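Local coordinates for protein phosphoheptose isomerase (Neisseria gonorrhoeae, PDB 5I01) that probably catalyses the isomerization of sedoheptulose 7-phosphate to D-glycero-D-manno-heptose 7-phosphate, as a zinc-dependent homotetramer that opens the heptose biosynthesis pathway, at residues V82-L91 against V103-L111. The protein carries 1 engineered substitution. Numbering follows the deposited sequence.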
ATOM      1  N   VAL A  82       6.826  -0.428  12.403  1.00 30.83           N
ATOM      2  CA  VAL A  82       6.571  -0.871  11.028  1.00 31.84           C
ATOM      3  C   VAL A  82       5.271  -1.694  10.987  1.00 30.89           C
ATOM      4  O   VAL A  82       5.120  -2.652  11.731  1.00 32.52           O
ATOM      5  CB  VAL A  82       7.742  -1.745  10.503  1.00 33.32           C
ATOM      6  CG1 VAL A  82       7.535  -2.135   9.040  1.00 34.48           C
ATOM      7  CG2 VAL A  82       9.074  -1.022  10.666  1.00 33.99           C
ATOM      8  N   ALA A  83       4.334  -1.328  10.128  1.00 28.88           N
ATOM      9  CA  ALA A  83       3.182  -2.180   9.880  1.00 28.98           C
ATOM     10  C   ALA A  83       3.615  -3.220   8.861  1.00 28.36           C
ATOM     11  O   ALA A  83       4.226  -2.878   7.862  1.00 28.55           O
ATOM     12  CB  ALA A  83       2.018  -1.361   9.344  1.00 29.33           C
ATOM     13  N   LEU A  84       3.283  -4.482   9.106  1.00 28.97           N
ATOM     14  CA  LEU A  84       3.616  -5.573   8.179  1.00 29.37           C
ATOM     15  C   LEU A  84       2.540  -5.811   7.118  1.00 29.37           C
ATOM     16  O   LEU A  84       2.591  -6.801   6.392  1.00 29.82           O
ATOM     17  CB  LEU A  84       3.840  -6.865   8.960  1.00 29.70           C
ATOM     18  CG  LEU A  84       4.844  -6.822  10.106  1.00 30.53           C
ATOM     19  CD1 LEU A  84       4.892  -8.194  10.751  1.00 31.48           C
ATOM     20  CD2 LEU A  84       6.226  -6.407   9.628  1.00 31.16           C
ATOM     21  N   THR A  85       1.596  -4.888   6.993  1.00 31.30           N
ATOM     22  CA  THR A  85       0.434  -5.054   6.125  1.00 32.14           C
ATOM     23  C   THR A  85       0.448  -4.096   4.932  1.00 32.59           C
ATOM     24  O   THR A  85      -0.569  -3.936   4.300  1.00 33.71           O
ATOM     25  CB  THR A  85      -0.865  -4.809   6.941  1.00 31.66           C
ATOM     26  OG1 THR A  85      -0.834  -3.502   7.524  1.00 30.95           O
ATOM     27  CG2 THR A  85      -1.005  -5.832   8.061  1.00 31.40           C
ATOM     28  N   THR A  86       1.586  -3.467   4.632  1.00 33.50           N
ATOM     29  CA  THR A  86       1.665  -2.411   3.613  1.00 33.64           C
ATOM     30  C   THR A  86       2.389  -2.814   2.314  1.00 34.89           C
ATOM     31  O   THR A  86       1.996  -2.365   1.224  1.00 35.85           O
ATOM     32  CB  THR A  86       2.382  -1.157   4.158  1.00 33.52           C
ATOM     33  OG1 THR A  86       3.695  -1.502   4.599  1.00 32.30           O
ATOM     34  CG2 THR A  86       1.618  -0.527   5.304  1.00 33.29           C
ATOM     35  N   ASP A  87       3.456  -3.610   2.419  1.00 36.31           N
ATOM     36  CA  ASP A  87       4.229  -4.023   1.228  1.00 38.50           C
ATOM     37  C   ASP A  87       3.460  -5.076   0.413  1.00 34.87           C
ATOM     38  O   ASP A  87       3.447  -6.270   0.751  1.00 33.60           O
ATOM     39  CB  ASP A  87       5.640  -4.541   1.597  1.00 41.11           C
ATOM     40  CG  ASP A  87       6.576  -4.648   0.376  1.00 43.10           C
ATOM     41  OD1 ASP A  87       6.105  -4.478  -0.767  1.00 44.84           O
ATOM     42  OD2 ASP A  87       7.790  -4.909   0.559  1.00 44.56           O
ATOM     43  N   THR A  88       2.842  -4.617  -0.670  1.00 31.73           N
ATOM     44  CA  THR A  88       1.981  -5.475  -1.476  1.00 30.10           C
ATOM     45  C   THR A  88       2.780  -6.473  -2.298  1.00 27.82           C
ATOM     46  O   THR A  88       2.283  -7.539  -2.594  1.00 27.82           O
ATOM     47  CB  THR A  88       1.063  -4.673  -2.404  1.00 29.75           C
ATOM     48  OG1 THR A  88       1.846  -3.895  -3.310  1.00 30.73           O
ATOM     49  CG2 THR A  88       0.156  -3.754  -1.609  1.00 30.75           C
ATOM     50  N   SER A  89       4.011  -6.143  -2.661  1.00 27.25           N
ATOM     51  CA  SER A  89       4.881  -7.129  -3.308  1.00 27.38           C
ATOM     52  C   SER A  89       5.215  -8.293  -2.371  1.00 26.86           C
ATOM     53  O   SER A  89       5.261  -9.437  -2.820  1.00 26.68           O
ATOM     54  CB  SER A  89       6.142  -6.480  -3.869  1.00 27.44           C
ATOM     55  OG  SER A  89       5.811  -5.620  -4.955  1.00 27.61           O
ATOM     56  N   ALA A  90       5.394  -8.006  -1.083  1.00 26.76           N
ATOM     57  CA  ALA A  90       5.649  -9.031  -0.064  1.00 27.28           C
ATOM     58  C   ALA A  90       4.412  -9.843   0.259  1.00 27.91           C
ATOM     59  O   ALA A  90       4.481 -11.057   0.352  1.00 28.53           O
ATOM     60  CB  ALA A  90       6.181  -8.402   1.212  1.00 28.04           C
ATOM     61  N   LEU A  91       3.280  -9.174   0.446  1.00 29.69           N
ATOM     62  CA  LEU A  91       2.020  -9.874   0.693  1.00 30.73           C
ATOM     63  C   LEU A  91       1.666 -10.836  -0.467  1.00 30.19           C
ATOM     64  O   LEU A  91       1.384 -12.014  -0.237  1.00 28.99           O
ATOM     65  CB  LEU A  91       0.879  -8.876   0.941  1.00 31.54           C
ATOM     66  CG  LEU A  91       0.920  -8.054   2.238  1.00 32.61           C
ATOM     67  CD1 LEU A  91      -0.119  -6.951   2.190  1.00 33.81           C
ATOM     68  CD2 LEU A  91       0.682  -8.891   3.475  1.00 32.36           C
ATOM     69  N   VAL A 103       2.140 -14.780   5.501  1.00 33.34           N
ATOM     70  CA  VAL A 103       2.395 -13.404   5.048  1.00 31.74           C
ATOM     71  C   VAL A 103       2.942 -12.469   6.119  1.00 29.86           C
ATOM     72  O   VAL A 103       3.684 -11.553   5.793  1.00 30.54           O
ATOM     73  CB  VAL A 103       1.190 -12.733   4.333  1.00 31.59           C
ATOM     74  CG1 VAL A 103       0.855 -13.476   3.040  1.00 31.75           C
ATOM     75  CG2 VAL A 103      -0.019 -12.575   5.254  1.00 31.82           C
ATOM     76  N   PHE A 104       2.581 -12.694   7.379  1.00 28.64           N
ATOM     77  CA  PHE A 104       3.105 -11.895   8.505  1.00 28.13           C
ATOM     78  C   PHE A 104       4.297 -12.572   9.196  1.00 27.98           C
ATOM     79  O   PHE A 104       5.296 -11.913   9.516  1.00 27.62           O
ATOM     80  CB  PHE A 104       1.998 -11.604   9.532  1.00 27.34           C
ATOM     81  CG  PHE A 104       0.787 -10.897   8.956  1.00 26.89           C
ATOM     82  CD1 PHE A 104       0.919  -9.877   8.009  1.00 26.99           C
ATOM     83  CD2 PHE A 104      -0.491 -11.230   9.384  1.00 26.48           C
ATOM     84  CE1 PHE A 104      -0.194  -9.239   7.495  1.00 26.62           C
ATOM     85  CE2 PHE A 104      -1.611 -10.588   8.875  1.00 25.92           C
ATOM     86  CZ  PHE A 104      -1.464  -9.592   7.935  1.00 26.44           C
ATOM     87  N   SER A 105       4.201 -13.878   9.413  1.00 27.55           N
ATOM     88  CA  SER A 105       5.288 -14.639  10.034  1.00 29.03           C
ATOM     89  C   SER A 105       6.637 -14.562   9.292  1.00 29.81           C
ATOM     90  O   SER A 105       7.672 -14.635   9.929  1.00 30.73           O
ATOM     91  CB  SER A 105       4.883 -16.107  10.221  1.00 29.10           C
ATOM     92  OG  SER A 105       4.993 -16.820   9.002  1.00 31.04           O
ATOM     93  N   LYS A 106       6.636 -14.418   7.966  1.00 31.70           N
ATOM     94  CA  LYS A 106       7.894 -14.283   7.209  1.00 32.96           C
ATOM     95  C   LYS A 106       8.542 -12.905   7.368  1.00 33.15           C
ATOM     96  O   LYS A 106       9.768 -12.787   7.436  1.00 32.52           O
ATOM     97  CB  LYS A 106       7.688 -14.607   5.726  1.00 36.42           C
ATOM     98  CG  LYS A 106       7.485 -16.094   5.453  1.00 39.06           C
ATOM     99  CD  LYS A 106       7.703 -16.456   3.996  1.00 42.13           C
ATOM    100  CE  LYS A 106       9.185 -16.518   3.621  1.00 44.98           C
ATOM    101  NZ  LYS A 106       9.905 -17.657   4.260  1.00 46.77           N
ATOM    102  N   GLN A 107       7.722 -11.862   7.422  1.00 33.64           N
ATOM    103  CA  GLN A 107       8.225 -10.512   7.681  1.00 34.06           C
ATOM    104  C   GLN A 107       8.759 -10.345   9.112  1.00 32.94           C
ATOM    105  O   GLN A 107       9.690  -9.566   9.342  1.00 32.39           O
ATOM    106  CB  GLN A 107       7.150  -9.472   7.382  1.00 34.16           C
ATOM    107  CG  GLN A 107       6.761  -9.411   5.916  1.00 35.71           C
ATOM    108  CD  GLN A 107       5.702  -8.364   5.662  1.00 37.57           C
ATOM    109  OE1 GLN A 107       5.987  -7.157   5.644  1.00 38.89           O
ATOM    110  NE2 GLN A 107       4.463  -8.813   5.482  1.00 38.02           N
ATOM    111  N   VAL A 108       8.170 -11.072  10.063  1.00 32.95           N
ATOM    112  CA  VAL A 108       8.650 -11.076  11.454  1.00 32.68           C
ATOM    113  C   VAL A 108      10.031 -11.722  11.508  1.00 33.73           C
ATOM    114  O   VAL A 108      10.930 -11.180  12.138  1.00 34.07           O
ATOM    115  CB  VAL A 108       7.668 -11.788  12.416  1.00 31.47           C
ATOM    116  CG1 VAL A 108       8.266 -11.927  13.808  1.00 31.92           C
ATOM    117  CG2 VAL A 108       6.347 -11.026  12.503  1.00 31.86           C
ATOM    118  N   ARG A 109      10.197 -12.861  10.831  1.00 36.11           N
ATOM    119  CA  ARG A 109      11.521 -13.495  10.688  1.00 38.24           C
ATOM    120  C   ARG A 109      12.557 -12.609   9.972  1.00 36.67           C
ATOM    121  O   ARG A 109      13.725 -12.658  10.317  1.00 36.16           O
ATOM    122  CB  ARG A 109      11.426 -14.876  10.010  1.00 41.21           C
ATOM    123  CG  ARG A 109      11.032 -16.007  10.959  1.00 44.14           C
ATOM    124  CD  ARG A 109      11.267 -17.390  10.362  1.00 47.59           C
ATOM    125  NE  ARG A 109      10.270 -17.732   9.340  1.00 53.06           N
ATOM    126  CZ  ARG A 109       9.012 -18.148   9.572  1.00 57.70           C
ATOM    127  NH1 ARG A 109       8.536 -18.291  10.816  1.00 58.18           N
ATOM    128  NH2 ARG A 109       8.208 -18.424   8.538  1.00 57.74           N
ATOM    129  N   ALA A 110      12.137 -11.802   8.999  1.00 35.88           N
ATOM    130  CA  ALA A 110      13.028 -10.814   8.367  1.00 34.60           C
ATOM    131  C   ALA A 110      13.443  -9.687   9.318  1.00 34.34           C
ATOM    132  O   ALA A 110      14.633  -9.489   9.575  1.00 32.84           O
ATOM    133  CB  ALA A 110      12.372 -10.216   7.135  1.00 35.70           C
ATOM    134  N   LEU A 111      12.452  -8.961   9.835  1.00 33.92           N
ATOM    135  CA  LEU A 111      12.684  -7.706  10.564  1.00 34.14           C
ATOM    136  C   LEU A 111      12.913  -7.847  12.069  1.00 34.27           C
ATOM    137  O   LEU A 111      13.644  -7.054  12.644  1.00 35.23           O
ATOM    138  CB  LEU A 111      11.514  -6.746  10.332  1.00 34.14           C
ATOM    139  CG  LEU A 111      11.191  -6.418   8.869  1.00 34.92           C
ATOM    140  CD1 LEU A 111      10.054  -5.416   8.798  1.00 35.20           C
ATOM    141  CD2 LEU A 111      12.406  -5.883   8.124  1.00 35.43           C
TER
HETATM  142  O   HOH W   1       4.363  -4.789   4.782  1.00 37.01           O
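At one border of the parallel sheet of the SIS domain, the turn after strand 81-83, outermost in this chain's sheet, packs against helix 105-111 and the residues just before it, with L84 and Q107 at the centre. The amide of Q107 holds the turn with both its nitrogen and its oxygen, the latter through a water. Its NE2 donates to L84 O (2.9 Å, bent at 139°), in the carbonyl plane on a lone pair, and more straightly to V103 O in its own segment, and the two bonds fix the rotation of the amide. Its OE1 accepts from a water whose oxygen accepts from D87 N (2.8 Å), at the N-cap position of helix 88-97. Extended beyond CG (chi2 -180°), Q107 runs past L84 in the opposite direction, and L84 CD2 rests on Q107 CB. The other L84 branch, CD1, reaches V108 CG2 at 3.6 Å, while L111 CD1 meets both L84 CD2 and V82 CG1. Beyond the turn, in helix 88-97, L91 CD2 packs against V103 CB (4.0 Å) and near F104 CE1. The F104 ring receives L84 O at its edge and T85 CG2 obliquely (3.5 Å to CE1), with V103 CG2 over one face. F104 also touches N54, a predicted substrate-binding residue, so the contact borders the probable substrate pocket of the SIS alpha/beta fold.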